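Local coordinates for Ras GTPase-activating-like protein IQGAP3 (Homo sapiens, PDB 3ISU) that probably takes part in Rho-family GTPase signalling as a calmodulin-binding scaffold, this fragment being its RGC (RasGAP C-terminal) domain, at residues P23-L33 with F49-P58; D60-N68 with E77-D85. All coordinates share one frame; numbering follows the deposited sequence. Where two conformers were deposited one is given.

Contact 1 of 2, residues P23-L33 with F49-P58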
loop_
_atom_site.group_PDB
_atom_site.type_symbol
_atom_site.label_atom_id
_atom_site.label_comp_id
_atom_site.label_asym_id
_atom_site.label_seq_id
_atom_site.Cartn_x
_atom_site.Cartn_y
_atom_site.Cartn_z
ATOM N N PRO A 23 4.537 -6.585 -13.770
ATOM C CA PRO A 23 3.445 -5.710 -13.349
ATOM C C PRO A 23 3.725 -4.993 -12.018
ATOM O O PRO A 23 4.281 -5.595 -11.093
ATOM C CB PRO A 23 2.272 -6.681 -13.194
ATOM C CG PRO A 23 2.913 -7.984 -12.788
ATOM C CD PRO A 23 4.387 -7.930 -13.184
ATOM N N SER A 24 3.341 -3.722 -11.943
ATOM C CA SER A 24 3.516 -2.932 -10.725
ATOM C C SER A 24 2.444 -1.853 -10.551
ATOM O O SER A 24 1.622 -1.598 -11.438
ATOM C CB SER A 24 4.910 -2.302 -10.676
ATOM O OG SER A 24 4.992 -1.182 -11.535
ATOM N N LEU A 25 2.445 -1.267 -9.357
ATOM C CA LEU A 25 1.612 -0.143 -9.025
ATOM C C LEU A 25 2.543 0.909 -8.426
ATOM O O LEU A 25 3.340 0.603 -7.552
ATOM C CB LEU A 25 0.570 -0.523 -7.998
ATOM C CG LEU A 25 -0.498 -1.528 -8.437
ATOM C CD1 LEU A 25 -1.488 -1.728 -7.269
ATOM C CD2 LEU A 25 -1.180 -1.046 -9.740
ATOM N N HIS A 26 2.442 2.110 -8.960
ATOM C CA HIS A 26 3.177 3.258 -8.499
ATOM C C HIS A 26 2.150 4.351 -8.213
ATOM O O HIS A 26 1.480 4.846 -9.136
ATOM C CB HIS A 26 4.168 3.649 -9.601
ATOM C CG HIS A 26 4.934 4.904 -9.336
ATOM N ND1 HIS A 26 6.181 4.905 -8.748
ATOM C CD2 HIS A 26 4.661 6.199 -9.639
ATOM C CE1 HIS A 26 6.633 6.145 -8.677
ATOM N NE2 HIS A 26 5.725 6.952 -9.198
ATOM N N TYR A 27 1.975 4.723 -6.940
ATOM C CA TYR A 27 0.977 5.733 -6.567
ATOM C C TYR A 27 1.521 6.648 -5.501
ATOM O O TYR A 27 2.197 6.189 -4.577
ATOM C CB TYR A 27 -0.297 5.093 -5.993
ATOM C CG TYR A 27 -1.153 4.385 -7.036
ATOM C CD1 TYR A 27 -1.763 5.122 -8.038
ATOM C CD2 TYR A 27 -1.332 3.012 -7.028
ATOM C CE1 TYR A 27 -2.557 4.511 -9.032
ATOM C CE2 TYR A 27 -2.154 2.377 -8.025
ATOM C CZ TYR A 27 -2.766 3.143 -9.004
ATOM O OH TYR A 27 -3.574 2.571 -10.014
ATOM N N THR A 28 1.150 7.919 -5.565
ATOM C CA THR A 28 1.462 8.812 -4.457
ATOM C C THR A 28 0.424 8.582 -3.367
ATOM O O THR A 28 -0.655 8.047 -3.617
ATOM C CB THR A 28 1.437 10.298 -4.886
ATOM O OG1 THR A 28 0.082 10.702 -5.141
ATOM C CG2 THR A 28 2.339 10.548 -6.137
ATOM N N ALA A 29 0.738 9.032 -2.153
ATOM C CA ALA A 29 -0.219 9.068 -1.080
ATOM C C ALA A 29 -1.476 9.820 -1.463
ATOM O O ALA A 29 -2.562 9.482 -1.059
ATOM C CB ALA A 29 0.440 9.702 0.205
ATOM N N ALA A 30 -1.341 10.883 -2.263
ATOM C CA ALA A 30 -2.477 11.663 -2.632
ATOM C C ALA A 30 -3.379 10.852 -3.552
ATOM O O ALA A 30 -4.603 10.954 -3.468
ATOM C CB ALA A 30 -2.034 12.976 -3.303
ATOM N N GLN A 31 -2.786 10.093 -4.455
ATOM C CA GLN A 31 -3.582 9.217 -5.334
ATOM C C GLN A 31 -4.283 8.134 -4.531
ATOM O O GLN A 31 -5.459 7.844 -4.747
ATOM C CB GLN A 31 -2.700 8.601 -6.402
ATOM C CG GLN A 31 -2.214 9.614 -7.441
ATOM C CD GLN A 31 -1.222 9.011 -8.376
ATOM O OE1 GLN A 31 -0.218 8.446 -7.974
ATOM N NE2 GLN A 31 -1.526 9.091 -9.687
ATOM N N LEU A 32 -3.579 7.553 -3.578
ATOM C CA LEU A 32 -4.211 6.536 -2.710
ATOM C C LEU A 32 -5.335 7.104 -1.821
ATOM O O LEU A 32 -6.368 6.466 -1.569
ATOM C CB LEU A 32 -3.144 5.861 -1.890
ATOM C CG LEU A 32 -2.142 5.004 -2.633
ATOM C CD1 LEU A 32 -1.351 4.305 -1.554
ATOM C CD2 LEU A 32 -2.807 4.014 -3.544
ATOM N N LEU A 33 -5.189 8.355 -1.414
ATOM C CA LEU A 33 -6.286 9.028 -0.684
ATOM C C LEU A 33 -7.501 9.186 -1.535
ATOM O O LEU A 33 -8.620 8.906 -1.130
ATOM C CB LEU A 33 -5.816 10.405 -0.160
ATOM C CG LEU A 33 -6.848 11.168 0.658
ATOM C CD1 LEU A 33 -6.962 10.481 2.064
ATOM C CD2 LEU A 33 -6.493 12.664 0.802
ATOM N N PHE A 49 1.195 14.881 0.725
ATOM C CA PHE A 49 0.860 13.510 0.254
ATOM C C PHE A 49 1.342 13.270 -1.173
ATOM O O PHE A 49 1.657 12.141 -1.527
ATOM C CB PHE A 49 -0.645 13.245 0.341
ATOM C CG PHE A 49 -1.162 12.957 1.751
ATOM C CD1 PHE A 49 -0.390 13.243 2.884
ATOM C CD2 PHE A 49 -2.433 12.485 1.931
ATOM C CE1 PHE A 49 -0.875 12.994 4.159
ATOM C CE2 PHE A 49 -2.921 12.222 3.209
ATOM C CZ PHE A 49 -2.103 12.507 4.325
ATOM N N ARG A 50 1.406 14.325 -1.992
ATOM C CA ARG A 50 1.975 14.213 -3.340
ATOM C C ARG A 50 3.432 13.764 -3.309
ATOM O O ARG A 50 3.926 13.201 -4.261
ATOM C CB ARG A 50 1.850 15.534 -4.130
ATOM C CG ARG A 50 0.416 15.908 -4.555
ATOM C CD ARG A 50 0.370 17.241 -5.348
ATOM N NE ARG A 50 0.366 16.972 -6.765
ATOM C CZ ARG A 50 0.834 17.786 -7.704
ATOM N NH1 ARG A 50 1.370 18.957 -7.377
ATOM N NH2 ARG A 50 0.756 17.408 -8.969
ATOM N N ASN A 51 4.120 13.989 -2.198
ATOM C CA ASN A 51 5.529 13.680 -2.104
ATOM C C ASN A 51 5.780 12.446 -1.255
ATOM O O ASN A 51 6.863 12.274 -0.697
ATOM C CB ASN A 51 6.267 14.882 -1.483
ATOM C CG ASN A 51 6.093 16.143 -2.305
ATOM O OD1 ASN A 51 5.562 17.158 -1.815
ATOM N ND2 ASN A 51 6.515 16.086 -3.570
ATOM N N VAL A 52 4.787 11.565 -1.172
ATOM C CA VAL A 52 5.000 10.261 -0.557
ATOM C C VAL A 52 4.646 9.298 -1.681
ATOM O O VAL A 52 3.546 9.389 -2.219
ATOM C CB VAL A 52 4.053 10.038 0.635
ATOM C CG1 VAL A 52 4.082 8.593 1.115
ATOM C CG2 VAL A 52 4.399 10.980 1.786
ATOM N N ILE A 53 5.543 8.393 -2.020
ATOM C CA ILE A 53 5.354 7.534 -3.179
ATOM C C ILE A 53 5.440 6.082 -2.764
ATOM O O ILE A 53 6.401 5.674 -2.058
ATOM C CB ILE A 53 6.406 7.845 -4.282
ATOM C CG1 ILE A 53 6.207 9.275 -4.797
ATOM C CG2 ILE A 53 6.304 6.844 -5.441
ATOM C CD1 ILE A 53 7.154 10.290 -4.149
ATOM N N PHE A 54 4.412 5.311 -3.165
ATOM C CA PHE A 54 4.361 3.858 -2.948
ATOM C C PHE A 54 4.554 3.086 -4.232
ATOM O O PHE A 54 3.974 3.469 -5.252
ATOM C CB PHE A 54 3.000 3.489 -2.386
ATOM C CG PHE A 54 2.740 4.082 -1.056
ATOM C CD1 PHE A 54 3.244 3.461 0.091
ATOM C CD2 PHE A 54 2.024 5.253 -0.937
ATOM C CE1 PHE A 54 3.009 3.993 1.330
ATOM C CE2 PHE A 54 1.805 5.816 0.305
ATOM C CZ PHE A 54 2.325 5.193 1.437
ATOM N N ASP A 55 5.350 2.019 -4.197
ATOM C CA ASP A 55 5.514 1.131 -5.332
ATOM C C ASP A 55 5.256 -0.270 -4.826
ATOM O O ASP A 55 5.939 -0.711 -3.895
ATOM C CB ASP A 55 6.931 1.170 -5.895
ATOM C CG ASP A 55 7.207 2.452 -6.702
ATOM O OD1 ASP A 55 6.682 2.581 -7.847
ATOM O OD2 ASP A 55 7.947 3.324 -6.178
ATOM N N ILE A 56 4.320 -0.961 -5.467
ATOM C CA ILE A 56 3.900 -2.292 -5.050
ATOM C C ILE A 56 4.137 -3.262 -6.199
ATOM O O ILE A 56 3.746 -2.988 -7.326
ATOM C CB ILE A 56 2.413 -2.328 -4.624
ATOM C CG1 ILE A 56 2.134 -1.273 -3.567
ATOM C CG2 ILE A 56 2.054 -3.691 -4.036
ATOM C CD1 ILE A 56 0.801 -1.532 -2.769
ATOM N N THR A 57 4.830 -4.342 -5.907
ATOM C CA THR A 57 5.149 -5.363 -6.899
ATOM C C THR A 57 4.847 -6.725 -6.317
ATOM O O THR A 57 4.864 -6.897 -5.110
ATOM C CB THR A 57 6.652 -5.300 -7.289
ATOM O OG1 THR A 57 7.420 -5.284 -6.084
ATOM C CG2 THR A 57 6.961 -4.044 -8.087
ATOM N N PRO A 58 4.592 -7.730 -7.185
ATOM C CA PRO A 58 4.380 -9.073 -6.676
ATOM C C PRO A 58 5.646 -9.608 -6.056
ATOM O O PRO A 58 6.766 -9.330 -6.557
ATOM C CB PRO A 58 3.980 -9.885 -7.953
ATOM C CG PRO A 58 3.655 -8.854 -8.966
ATOM C CD PRO A 58 4.573 -7.711 -8.661
#

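Contact 2 of 2, residues D60-N68 with E77-D85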
loop_
_atom_site.group_PDB
_atom_site.type_symbol
_atom_site.label_atom_id
_atom_site.label_comp_id
_atom_site.label_asym_id
_atom_site.label_seq_id
_atom_site.Cartn_x
_atom_site.Cartn_y
_atom_site.Cartn_z
ATOM N N ASP A 60 7.658 -12.980 -3.840
ATOM C CA ASP A 60 8.268 -14.236 -4.206
ATOM C C ASP A 60 7.475 -15.458 -3.696
ATOM O O ASP A 60 7.996 -16.554 -3.613
ATOM C CB ASP A 60 9.739 -14.217 -3.711
ATOM C CG ASP A 60 9.884 -14.367 -2.216
ATOM O OD1 ASP A 60 8.907 -14.318 -1.436
ATOM O OD2 ASP A 60 11.049 -14.566 -1.789
ATOM N N GLU A 61 6.193 -15.242 -3.390
ATOM C CA GLU A 61 5.280 -16.272 -2.949
ATOM C C GLU A 61 3.890 -15.845 -3.409
ATOM O O GLU A 61 3.649 -14.662 -3.643
ATOM C CB GLU A 61 5.222 -16.384 -1.429
ATOM C CG GLU A 61 6.506 -16.836 -0.737
ATOM C CD GLU A 61 6.357 -16.941 0.767
ATOM O OE1 GLU A 61 5.441 -16.308 1.369
ATOM O OE2 GLU A 61 7.163 -17.691 1.359
ATOM N N ALA A 62 2.998 -16.830 -3.514
ATOM C CA ALA A 62 1.595 -16.592 -3.834
ATOM C C ALA A 62 0.995 -15.642 -2.826
ATOM O O ALA A 62 1.120 -15.873 -1.605
ATOM C CB ALA A 62 0.793 -17.966 -3.774
ATOM N N GLY A 63 0.303 -14.610 -3.300
ATOM C CA GLY A 63 -0.411 -13.706 -2.400
ATOM C C GLY A 63 0.502 -12.667 -1.717
ATOM O O GLY A 63 0.023 -11.860 -0.940
ATOM N N LYS A 64 1.790 -12.673 -2.043
ATOM C CA LYS A 64 2.759 -11.785 -1.361
ATOM C C LYS A 64 3.054 -10.609 -2.269
ATOM O O LYS A 64 3.247 -10.777 -3.471
ATOM C CB LYS A 64 4.042 -12.526 -1.038
ATOM C CG LYS A 64 5.100 -11.714 -0.285
ATOM C CD LYS A 64 6.204 -12.703 0.115
ATOM C CE LYS A 64 7.223 -12.141 1.074
ATOM N NZ LYS A 64 8.277 -13.196 1.270
ATOM N N PHE A 65 3.076 -9.412 -1.692
ATOM C CA PHE A 65 3.391 -8.192 -2.427
ATOM C C PHE A 65 4.445 -7.422 -1.661
ATOM O O PHE A 65 4.421 -7.398 -0.426
ATOM C CB PHE A 65 2.179 -7.312 -2.576
ATOM C CG PHE A 65 1.072 -7.982 -3.295
ATOM C CD1 PHE A 65 0.961 -7.889 -4.660
ATOM C CD2 PHE A 65 0.170 -8.756 -2.605
ATOM C CE1 PHE A 65 -0.077 -8.528 -5.338
ATOM C CE2 PHE A 65 -0.885 -9.405 -3.291
ATOM C CZ PHE A 65 -0.993 -9.302 -4.639
ATOM N N GLU A 66 5.399 -6.883 -2.407
ATOM C CA GLU A 66 6.487 -6.141 -1.821
ATOM C C GLU A 66 6.109 -4.683 -1.962
ATOM O O GLU A 66 5.753 -4.238 -3.051
ATOM C CB GLU A 66 7.766 -6.480 -2.573
ATOM C CG GLU A 66 8.988 -5.856 -1.988
ATOM C CD GLU A 66 10.246 -6.521 -2.546
ATOM O OE1 GLU A 66 10.602 -7.609 -2.033
ATOM O OE2 GLU A 66 10.825 -5.974 -3.518
ATOM N N VAL A 67 6.101 -3.967 -0.840
ATOM C CA VAL A 67 5.757 -2.554 -0.825
ATOM C C VAL A 67 7.030 -1.780 -0.528
ATOM O O VAL A 67 7.702 -2.030 0.466
ATOM C CB VAL A 67 4.695 -2.201 0.227
ATOM C CG1 VAL A 67 4.265 -0.743 0.089
ATOM C CG2 VAL A 67 3.473 -3.103 0.069
ATOM N N ASN A 68 7.362 -0.882 -1.433
ATOM C CA ASN A 68 8.453 0.034 -1.263
ATOM C C ASN A 68 7.784 1.384 -1.158
ATOM O O ASN A 68 6.610 1.569 -1.601
ATOM C CB ASN A 68 9.385 -0.056 -2.474
ATOM C CG ASN A 68 10.335 -1.190 -2.363
ATOM O OD1 ASN A 68 11.268 -1.139 -1.553
ATOM N ND2 ASN A 68 10.121 -2.242 -3.153
ATOM N N GLU A 77 12.176 1.135 4.353
ATOM C CA GLU A 77 12.489 -0.270 4.385
ATOM C C GLU A 77 11.329 -1.010 3.702
ATOM O O GLU A 77 10.174 -0.754 4.014
ATOM C CB GLU A 77 12.643 -0.741 5.831
ATOM C CG GLU A 77 13.229 -2.114 6.037
ATOM C CD GLU A 77 14.674 -2.285 5.538
ATOM O OE1 GLU A 77 15.455 -1.295 5.419
ATOM O OE2 GLU A 77 15.034 -3.442 5.286
ATOM N N ARG A 78 11.680 -1.836 2.735
ATOM C CA ARG A 78 10.767 -2.738 2.061
ATOM C C ARG A 78 10.019 -3.520 3.106
ATOM O O ARG A 78 10.612 -3.933 4.106
ATOM C CB ARG A 78 11.578 -3.770 1.286
ATOM C CG ARG A 78 11.268 -3.978 -0.162
ATOM C CD ARG A 78 12.517 -4.665 -0.809
ATOM N NE ARG A 78 12.802 -5.937 -0.131
ATOM C CZ ARG A 78 13.995 -6.547 -0.050
ATOM N NH1 ARG A 78 15.084 -6.032 -0.619
ATOM N NH2 ARG A 78 14.094 -7.705 0.608
ATOM N N PHE A 79 8.747 -3.758 2.884
ATOM C CA PHE A 79 8.104 -4.826 3.648
ATOM C C PHE A 79 7.057 -5.560 2.781
ATOM O O PHE A 79 6.788 -5.169 1.648
ATOM C CB PHE A 79 7.456 -4.270 4.884
ATOM C CG PHE A 79 6.220 -3.563 4.591
ATOM C CD1 PHE A 79 5.001 -4.212 4.726
ATOM C CD2 PHE A 79 6.251 -2.280 4.142
ATOM C CE1 PHE A 79 3.857 -3.583 4.426
ATOM C CE2 PHE A 79 5.090 -1.633 3.850
ATOM C CZ PHE A 79 3.894 -2.278 3.987
ATOM N N GLN A 80 6.482 -6.591 3.373
ATOM C CA GLN A 80 5.762 -7.611 2.635
ATOM C C GLN A 80 4.320 -7.630 3.094
ATOM O O GLN A 80 4.063 -7.666 4.315
ATOM C CB GLN A 80 6.430 -8.956 2.852
ATOM C CG GLN A 80 7.926 -9.047 2.496
ATOM C CD GLN A 80 8.286 -8.650 1.065
ATOM O OE1 GLN A 80 7.626 -9.052 0.091
ATOM N NE2 GLN A 80 9.369 -7.872 0.928
ATOM N N LEU A 81 3.393 -7.477 2.136
ATOM C CA LEU A 81 1.952 -7.564 2.382
ATOM C C LEU A 81 1.553 -8.970 1.908
ATOM O O LEU A 81 1.969 -9.392 0.839
ATOM C CB LEU A 81 1.152 -6.549 1.547
ATOM C CG LEU A 81 0.797 -5.108 1.913
ATOM C CD1 LEU A 81 0.019 -4.525 0.765
ATOM C CD2 LEU A 81 -0.071 -5.083 3.183
ATOM N N HIS A 82 0.756 -9.667 2.708
ATOM C CA HIS A 82 0.216 -10.952 2.325
ATOM C C HIS A 82 -1.295 -10.823 2.187
ATOM O O HIS A 82 -1.995 -10.365 3.098
ATOM C CB HIS A 82 0.597 -11.997 3.357
ATOM C CG HIS A 82 2.060 -12.278 3.390
ATOM N ND1 HIS A 82 2.648 -13.227 2.584
ATOM C CD2 HIS A 82 3.064 -11.720 4.115
ATOM C CE1 HIS A 82 3.946 -13.271 2.837
ATOM N NE2 HIS A 82 4.229 -12.352 3.745
ATOM N N TYR A 83 -1.789 -11.230 1.031
ATOM C CA TYR A 83 -3.196 -11.116 0.746
ATOM C C TYR A 83 -4.014 -11.842 1.826
ATOM O O TYR A 83 -5.046 -11.328 2.278
ATOM C CB TYR A 83 -3.448 -11.709 -0.617
ATOM C CG TYR A 83 -4.762 -11.327 -1.204
ATOM C CD1 TYR A 83 -4.931 -10.140 -1.912
ATOM C CD2 TYR A 83 -5.878 -12.122 -0.979
ATOM C CE1 TYR A 83 -6.162 -9.816 -2.459
ATOM C CE2 TYR A 83 -7.069 -11.784 -1.486
ATOM C CZ TYR A 83 -7.216 -10.660 -2.236
ATOM O OH TYR A 83 -8.470 -10.413 -2.721
ATOM N N GLN A 84 -3.529 -12.997 2.290
ATOM C CA GLN A 84 -4.274 -13.786 3.285
ATOM C C GLN A 84 -4.392 -13.060 4.629
ATOM O O GLN A 84 -5.426 -13.139 5.313
ATOM C CB GLN A 84 -3.665 -15.160 3.481
ATOM C CG GLN A 84 -4.481 -16.065 4.455
ATOM C CD GLN A 84 -5.923 -16.385 4.018
ATOM O OE1 GLN A 84 -6.241 -16.476 2.804
ATOM N NE2 GLN A 84 -6.826 -16.536 5.020
ATOM N N ASP A 85 -3.369 -12.278 4.973
ATOM C CA ASP A 85 -3.426 -11.430 6.178
ATOM C C ASP A 85 -4.499 -10.332 6.037
ATOM O O ASP A 85 -5.246 -10.052 6.972
ATOM C CB ASP A 85 -2.044 -10.811 6.493
ATOM C CG ASP A 85 -1.017 -11.836 6.925
ATOM O OD1 ASP A 85 -1.364 -12.931 7.364
ATOM O OD2 ASP A 85 0.165 -11.545 6.812
HETATM O O HOH W 1 8.833 -10.977 -1.794
HETATM O O HOH W 2 1.275 -14.876 0.936
#

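Contact 1 of 2, residues P23-L33 with F49-P58
Leu32 lays its CD1 methyl 3.6 Å from CD2 of the Phe54 ring, and Ala29 sets its CB against the side chains of both Phe49 and Val52; this is the dense end of the contact, where the start of helix 29-35 folds onto strand 52-58. Ala29 CB comes within 3.7 Å of Val52 CB and also meets the carbonyl of Phe49. Phe54 reaches Leu32 because its CG stands beside the backbone N (chi1 -64°). Leu38 and Ile41 on strand 38-41 and Leu113 on helix 107-119 complete this apolar core. Strands 25-28 and 52-58 run antiparallel, with paired backbone bonds at Leu25-Ile56 and Tyr27-Phe54; the ladder finishes at Ala29 N, which gives its hydrogen to Val52 O at 2.8 Å. There Thr28 N-caps the helix: its OG1 accepts from Gln31 N at 3.0 Å while Gln31 OE1 receives Thr28 N, a capping box.

The face carrying His26, Asp55, Thr28 and Ile53 is looser and more open to solvent. His26 has CG anti to its own N (chi1 175°) and lies alongside Asp55, so that ND1 donates to OD1 at a short 2.5 Å, in the ring plane and on the syn side of a carboxylate turned 40° from the ring. Beyond it, Pro23 and Pro58 meet more lightly: their CG atoms are 4.0 Å apart, and Pro58 CD comes within 3.2 Å of Pro23 O. The close carboxylate would probably favour a protonated His26, adding an ionic component to a bond that ties the exposed faces of the edge strand and its neighbour.

Contact 2 of 2, residues D60-N68 with E77-D85
A bend at chi2 (-56°) brings the Gln80 amide toward strand 64-71, while Glu66, with CG anti to its backbone N (chi1 -175°), extends beside it; the amide NE2 therefore donates to Glu66 OE1 at 3.2 Å. The bond uses the anti side of the carboxylate, whose plane stands 83° from the amide. Arg78, two residues before Gln80 and opposite Asn68, comes in diagonally: its NE lies 3.4 Å from the same OE1, a salt bridge of charges alone, since the oxygen sits well out of the guanidinium plane. A leucine in place of Glu66 would probably leave Gln80 NE2 without this acceptor and the Arg78 charge without its mate here.

Further along this face Lys64, fully extended, runs alongside His82, its CD 3.6 Å from His82 CE1, and brings NZ 3.0 Å from Asp60 OD1 in a salt bridge from the start of the strand back to the loop before it. Gln80 OE1 receives a hydrogen from a water that in turn accepts from Asp60 N, and a second water joins Ala62 O to His82 ND1 at the ring edge.

The opposite face is apolar. Val67 CB meets the Phe79 ring at CE2, 3.7 Å away, and its CG2 touches Leu81 CD1; Phe100 meets Phe79 edge-to-face, while helix 107-119 covers Phe65 and Leu81. Paired backbone bonds link Val67 with Phe79 and Phe65 with Leu81, and Tyr83 N reaches Gly63 O at 2.8 Å just as helix 83-91 begins. Gly63 takes the positive phi of the third position in the type II turn from Glu61 to Lys64, a conformation glycine favours. The hairpin is thus two-sided: a charged, water-bridged surface in which one glutamate oxygen serves both an amide and a guanidinium, backed by hydrocarbon against the core.

In the fold
Contacts 1 and 2 follow each other along the chain and build one antiparallel sheet of four strands in sequential order, their centres about 15 Å apart. Strand 52-58 from contact 1 and strand 64-71 from contact 2 are its two inner strands, probably hydrogen-bonded from Glu66 N to Thr57 O and from Asn68 N to Asp55 O, each at 2.8 Å. Their polar faces, with Asp55 and Glu66, form one side of the sheet; on the other, Ile56 meets Phe65. Helix 107-119 spans both contacts there, touching Leu25 and Leu32 in the first and Phe65, Leu81 and Tyr83 in the second, while Phe100 reaches both Phe54 and Phe79.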